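Local coordinates for protein 3,4-dihydroxy-2-butanone 4-phosphate synthase (PDB 6MNZ) that probably converts D-ribulose 5-phosphate to 3,4-dihydroxy-2-butanone 4-phosphate and formate, a step of riboflavin biosynthesis, using magnesium or manganese, at residues Y218-Y226 with I234-E242. Sequence-based numbering, arbitrary orientation.
Sequences YGSFELYRY and IHLALVKGE
Leu238 fits beneath the ring of Phe221 as a knob beneath a plate: its CD2 lies over one ring face, 4.2 Å from the centroid and 17° off the ring normal, a CH-pi contact. A chi1 of -77° sets the Phe221 ring beside its own backbone N, where its CD2 edge meets Val239 O. The other branch of Leu238, CD1, meets Leu223 CD1 at 4.0 Å, the two leucines running side by side. Farther along this face Leu236 CD2 packs against the aliphatic stem of Arg225 at CG, and Ile234 CD1 sits centrally over the guanidinium. The second subunit packs on this face, its Leu261 on Leu238 and its Leu301 on Leu236.

On the reverse face Ala237 and Val239 lie beside the two tyrosines, and Tyr226 pairs with His235. Tyr224 crosses Val239 at a slant, CE2 to CG2 3.6 Å, while the Ala237 methyl fills the hollow between the tyrosines, 4.1 Å from Tyr224 CB and 3.9 Å from the edge of Tyr226 at CE1. Ile333 of helix 320-336 packs on Tyr226, His235 and Ala237.

Between the faces runs an antiparallel hairpin ladder within the GTP cyclohydrolase II family region. Glu222 with Val239 and Tyr224 with Ala237 are bonded both ways, Tyr224 N to Ala237 O nearly straight at 173°; His235 N also bonds Tyr226 O. The division of labour is plain, if not absolute: backbone amides bond strand to strand, mostly apolar side chains pack on both faces, and Glu222 and Arg225 reach Thr213 and Asp210 of strand 206-215, Tyr226 OH Asp336 of helix 320-336.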
ATOM      1  N   TYR A 218     -13.719  11.109  26.049  1.00 51.04           N
ATOM      2  CA  TYR A 218     -14.449  12.368  25.961  1.00 52.95           C
ATOM      3  C   TYR A 218     -15.929  12.189  26.264  1.00 58.64           C
ATOM      4  O   TYR A 218     -16.590  13.145  26.684  1.00 61.75           O
ATOM      5  CB  TYR A 218     -14.281  12.987  24.573  1.00 58.50           C
ATOM      6  CG  TYR A 218     -12.890  12.855  23.999  1.00 58.75           C
ATOM      7  CD1 TYR A 218     -12.622  11.937  22.994  1.00 70.93           C
ATOM      8  CD2 TYR A 218     -11.893  13.761  24.334  1.00 57.34           C
ATOM      9  CE1 TYR A 218     -11.361  11.824  22.447  1.00 65.04           C
ATOM     10  CE2 TYR A 218     -10.627  13.664  23.786  1.00 74.05           C
ATOM     11  CZ  TYR A 218     -10.374  12.707  22.824  1.00 69.74           C
ATOM     12  OH  TYR A 218      -9.108  12.561  22.308  1.00 53.33           O
ATOM     13  N   GLY A 219     -16.472  11.015  26.004  1.00 38.32           N
ATOM     14  CA  GLY A 219     -17.871  10.751  26.268  1.00 50.08           C
ATOM     15  C   GLY A 219     -18.394   9.683  25.322  1.00 52.77           C
ATOM     16  O   GLY A 219     -17.635   8.849  24.831  1.00 61.47           O
ATOM     17  N   SER A 220     -19.699   9.744  25.075  1.00 51.03           N
ATOM     18  CA  SER A 220     -20.373   8.821  24.174  1.00 45.28           C
ATOM     19  C   SER A 220     -20.634   9.504  22.840  1.00 34.70           C
ATOM     20  O   SER A 220     -21.104  10.644  22.796  1.00 58.67           O
ATOM     21  CB  SER A 220     -21.691   8.336  24.781  1.00 56.86           C
ATOM     22  OG  SER A 220     -21.474   7.707  26.032  1.00 61.42           O
ATOM     23  N   PHE A 221     -20.362   8.787  21.755  1.00 36.73           N
ATOM     24  CA  PHE A 221     -20.589   9.286  20.409  1.00 49.71           C
ATOM     25  C   PHE A 221     -21.477   8.312  19.646  1.00 57.03           C
ATOM     26  O   PHE A 221     -21.497   7.111  19.926  1.00 62.81           O
ATOM     27  CB  PHE A 221     -19.268   9.490  19.658  1.00 49.41           C
ATOM     28  CG  PHE A 221     -18.522  10.724  20.070  1.00 37.05           C
ATOM     29  CD1 PHE A 221     -17.422  10.635  20.906  1.00 47.16           C
ATOM     30  CD2 PHE A 221     -18.896  11.967  19.591  1.00 44.73           C
ATOM     31  CE1 PHE A 221     -16.673  11.754  21.207  1.00 51.07           C
ATOM     32  CE2 PHE A 221     -18.171  13.096  19.919  1.00 48.03           C
ATOM     33  CZ  PHE A 221     -17.049  12.988  20.716  1.00 45.78           C
ATOM     34  N   GLU A 222     -22.117   8.823  18.599  1.00 46.08           N
ATOM     35  CA  GLU A 222     -22.741   7.991  17.579  1.00 50.11           C
ATOM     36  C   GLU A 222     -21.809   7.865  16.380  1.00 61.20           C
ATOM     37  O   GLU A 222     -21.316   8.871  15.861  1.00 54.22           O
ATOM     38  CB  GLU A 222     -24.084   8.581  17.143  1.00 57.03           C
ATOM     39  CG  GLU A 222     -25.057   8.818  18.282  1.00 59.10           C
ATOM     40  CD  GLU A 222     -25.530   7.527  18.924  1.00 71.09           C
ATOM     41  OE1 GLU A 222     -25.354   6.454  18.309  1.00 68.56           O
ATOM     42  OE2 GLU A 222     -26.132   7.593  20.016  1.00 69.07           O
ATOM     43  N   LEU A 223     -21.545   6.625  15.966  1.00 62.06           N
ATOM     44  CA  LEU A 223     -20.645   6.339  14.853  1.00 36.85           C
ATOM     45  C   LEU A 223     -21.473   6.164  13.585  1.00 41.16           C
ATOM     46  O   LEU A 223     -22.080   5.109  13.379  1.00 56.25           O
ATOM     47  CB  LEU A 223     -19.819   5.087  15.138  1.00 40.21           C
ATOM     48  CG  LEU A 223     -18.363   5.100  14.681  1.00 43.18           C
ATOM     49  CD1 LEU A 223     -17.530   5.975  15.598  1.00 48.75           C
ATOM     50  CD2 LEU A 223     -17.812   3.684  14.638  1.00 60.95           C
ATOM     51  N   TYR A 224     -21.310   7.093  12.648  1.00 43.79           N
ATOM     52  CA  TYR A 224     -21.841   6.953  11.296  1.00 41.33           C
ATOM     53  C   TYR A 224     -20.703   6.541  10.367  1.00 49.12           C
ATOM     54  O   TYR A 224     -19.704   7.256  10.250  1.00 56.05           O
ATOM     55  CB  TYR A 224     -22.492   8.257  10.837  1.00 38.63           C
ATOM     56  CG  TYR A 224     -23.646   8.709  11.709  1.00 50.08           C
ATOM     57  CD1 TYR A 224     -24.925   8.839  11.182  1.00 66.49           C
ATOM     58  CD2 TYR A 224     -23.429   9.173  13.001  1.00 53.69           C
ATOM     59  CE1 TYR A 224     -25.959   9.363  11.937  1.00 63.48           C
ATOM     60  CE2 TYR A 224     -24.482   9.577  13.802  1.00 59.29           C
ATOM     61  CZ  TYR A 224     -25.745   9.677  13.260  1.00 60.34           C
ATOM     62  OH  TYR A 224     -26.785  10.159  14.021  1.00 59.04           O
ATOM     63  N   ARG A 225     -20.795   5.328   9.823  1.00 49.36           N
ATOM     64  CA  ARG A 225     -19.868   4.854   8.802  1.00 37.20           C
ATOM     65  C   ARG A 225     -20.413   5.155   7.411  1.00 38.93           C
ATOM     66  O   ARG A 225     -21.507   4.705   7.057  1.00 36.36           O
ATOM     67  CB  ARG A 225     -19.623   3.352   8.964  1.00 55.65           C
ATOM     68  CG  ARG A 225     -18.673   3.003  10.103  1.00 47.42           C
ATOM     69  CD  ARG A 225     -18.779   1.537  10.506  1.00 45.97           C
ATOM     70  NE  ARG A 225     -17.695   0.734   9.944  1.00 56.39           N
ATOM     71  CZ  ARG A 225     -17.824  -0.108   8.921  1.00 66.06           C
ATOM     72  NH1 ARG A 225     -19.008  -0.311   8.350  1.00 47.70           N
ATOM     73  NH2 ARG A 225     -16.773  -0.804   8.509  1.00 61.84           N
ATOM     74  N   TYR A 226     -19.604   5.828   6.596  1.00 44.58           N
ATOM     75  CA  TYR A 226     -19.976   6.191   5.236  1.00 35.36           C
ATOM     76  C   TYR A 226     -19.030   5.543   4.233  1.00 40.56           C
ATOM     77  O   TYR A 226     -17.879   5.232   4.552  1.00 36.99           O
ATOM     78  CB  TYR A 226     -19.957   7.710   5.048  1.00 39.23           C
ATOM     79  CG  TYR A 226     -21.037   8.429   5.817  1.00 51.88           C
ATOM     80  CD1 TYR A 226     -20.841   8.813   7.136  1.00 44.83           C
ATOM     81  CD2 TYR A 226     -22.260   8.715   5.229  1.00 51.88           C
ATOM     82  CE1 TYR A 226     -21.777   9.581   7.798  1.00 35.04           C
ATOM     83  CE2 TYR A 226     -23.189   9.503   5.874  1.00 50.35           C
ATOM     84  CZ  TYR A 226     -22.990   9.837   7.195  1.00 44.06           C
ATOM     85  OH  TYR A 226     -23.996  10.451   7.904  1.00 53.06           O
ATOM     86  N   ILE A 234     -13.431   4.024   3.952  1.00 39.52           N
ATOM     87  CA  ILE A 234     -14.608   4.055   4.812  1.00 54.98           C
ATOM     88  C   ILE A 234     -14.544   5.316   5.669  1.00 48.96           C
ATOM     89  O   ILE A 234     -13.530   5.561   6.333  1.00 39.12           O
ATOM     90  CB  ILE A 234     -14.703   2.783   5.676  1.00 52.29           C
ATOM     91  CG1 ILE A 234     -15.962   2.804   6.542  1.00 48.61           C
ATOM     92  CG2 ILE A 234     -13.438   2.613   6.488  1.00 69.65           C
ATOM     93  CD1 ILE A 234     -17.206   2.419   5.777  1.00 53.77           C
ATOM     94  N   HIS A 235     -15.515   6.206   5.485  1.00 54.19           N
ATOM     95  CA  HIS A 235     -15.544   7.485   6.182  1.00 51.32           C
ATOM     96  C   HIS A 235     -16.410   7.401   7.434  1.00 51.12           C
ATOM     97  O   HIS A 235     -17.459   6.752   7.444  1.00 57.15           O
ATOM     98  CB  HIS A 235     -16.073   8.593   5.270  1.00 53.93           C
ATOM     99  CG  HIS A 235     -15.423   8.627   3.923  1.00 46.74           C
ATOM    100  ND1 HIS A 235     -14.292   9.368   3.664  1.00 34.71           N
ATOM    101  CD2 HIS A 235     -15.815   8.114   2.733  1.00 46.29           C
ATOM    102  CE1 HIS A 235     -13.919   9.167   2.414  1.00 43.53           C
ATOM    103  NE2 HIS A 235     -14.861   8.467   1.809  1.00 54.82           N
ATOM    104  N   LEU A 236     -16.016   8.157   8.457  1.00 39.44           N
ATOM    105  CA  LEU A 236     -16.713   8.164   9.734  1.00 40.56           C
ATOM    106  C   LEU A 236     -17.228   9.561  10.053  1.00 39.06           C
ATOM    107  O   LEU A 236     -16.713  10.568   9.556  1.00 43.68           O
ATOM    108  CB  LEU A 236     -15.798   7.684  10.866  1.00 45.00           C
ATOM    109  CG  LEU A 236     -15.256   6.265  10.708  1.00 38.61           C
ATOM    110  CD1 LEU A 236     -14.186   6.000  11.743  1.00 38.05           C
ATOM    111  CD2 LEU A 236     -16.375   5.249  10.823  1.00 53.27           C
ATOM    112  N   ALA A 237     -18.203   9.613  10.960  1.00 47.13           N
ATOM    113  CA  ALA A 237     -18.681  10.879  11.513  1.00 47.14           C
ATOM    114  C   ALA A 237     -19.069  10.647  12.966  1.00 41.58           C
ATOM    115  O   ALA A 237     -19.924   9.802  13.247  1.00 38.32           O
ATOM    116  CB  ALA A 237     -19.860  11.419  10.709  1.00 48.24           C
ATOM    117  N   LEU A 238     -18.286  11.217  13.879  1.00 38.88           N
ATOM    118  CA  LEU A 238     -18.597  11.198  15.303  1.00 43.60           C
ATOM    119  C   LEU A 238     -19.517  12.366  15.642  1.00 43.06           C
ATOM    120  O   LEU A 238     -19.162  13.527  15.414  1.00 38.53           O
ATOM    121  CB  LEU A 238     -17.316  11.268  16.131  1.00 41.62           C
ATOM    122  CG  LEU A 238     -16.535   9.959  16.255  1.00 42.68           C
ATOM    123  CD1 LEU A 238     -15.876   9.603  14.934  1.00 53.23           C
ATOM    124  CD2 LEU A 238     -15.497  10.058  17.362  1.00 29.99           C
ATOM    125  N   VAL A 239     -20.723  12.052  16.115  1.00 44.46           N
ATOM    126  CA  VAL A 239     -21.748  13.049  16.402  1.00 37.20           C
ATOM    127  C   VAL A 239     -22.032  13.044  17.898  1.00 40.96           C
ATOM    128  O   VAL A 239     -22.051  11.983  18.532  1.00 47.94           O
ATOM    129  CB  VAL A 239     -23.042  12.781  15.606  1.00 31.86           C
ATOM    130  CG1 VAL A 239     -24.077  13.856  15.898  1.00 42.72           C
ATOM    131  CG2 VAL A 239     -22.740  12.717  14.119  1.00 54.52           C
ATOM    132  N   LYS A 240     -22.185  14.239  18.467  1.00 36.75           N
ATOM    133  CA  LYS A 240     -22.730  14.411  19.809  1.00 47.51           C
ATOM    134  C   LYS A 240     -23.893  15.387  19.735  1.00 64.11           C
ATOM    135  O   LYS A 240     -23.704  16.553  19.369  1.00 69.44           O
ATOM    136  CB  LYS A 240     -21.660  14.919  20.781  1.00 51.47           C
ATOM    137  CG  LYS A 240     -22.164  15.209  22.193  1.00 81.06           C
ATOM    138  CD  LYS A 240     -22.555  13.935  22.938  1.00 82.15           C
ATOM    139  CE  LYS A 240     -23.573  14.218  24.035  1.00 74.09           C
ATOM    140  NZ  LYS A 240     -23.289  13.444  25.276  1.00 85.86           N
ATOM    141  N   GLY A 241     -25.054  14.952  20.204  1.00 57.42           N
ATOM    142  CA  GLY A 241     -26.267  15.730  20.095  1.00 66.23           C
ATOM    143  C   GLY A 241     -27.102  15.346  18.891  1.00 65.42           C
ATOM    144  O   GLY A 241     -27.013  14.242  18.349  1.00 49.00           O
ATOM    145  N   GLU A 242     -27.911  16.308  18.446  1.00 69.03           N
ATOM    146  CA  GLU A 242     -28.758  16.153  17.264  1.00 58.23           C
ATOM    147  C   GLU A 242     -28.523  17.340  16.341  1.00 57.52           C
ATOM    148  O   GLU A 242     -29.138  18.403  16.518  1.00 67.69           O
ATOM    149  CB  GLU A 242     -30.233  16.044  17.650  1.00 55.52           C
ATOM    150  CG  GLU A 242     -30.577  14.792  18.442  1.00 83.18           C
ATOM    151  CD  GLU A 242     -30.373  14.965  19.937  1.00 99.62           C
ATOM    152  OE1 GLU A 242     -29.997  16.075  20.370  1.00102.32           O
ATOM    153  OE2 GLU A 242     -30.636  14.001  20.687  1.00 94.88           O
TER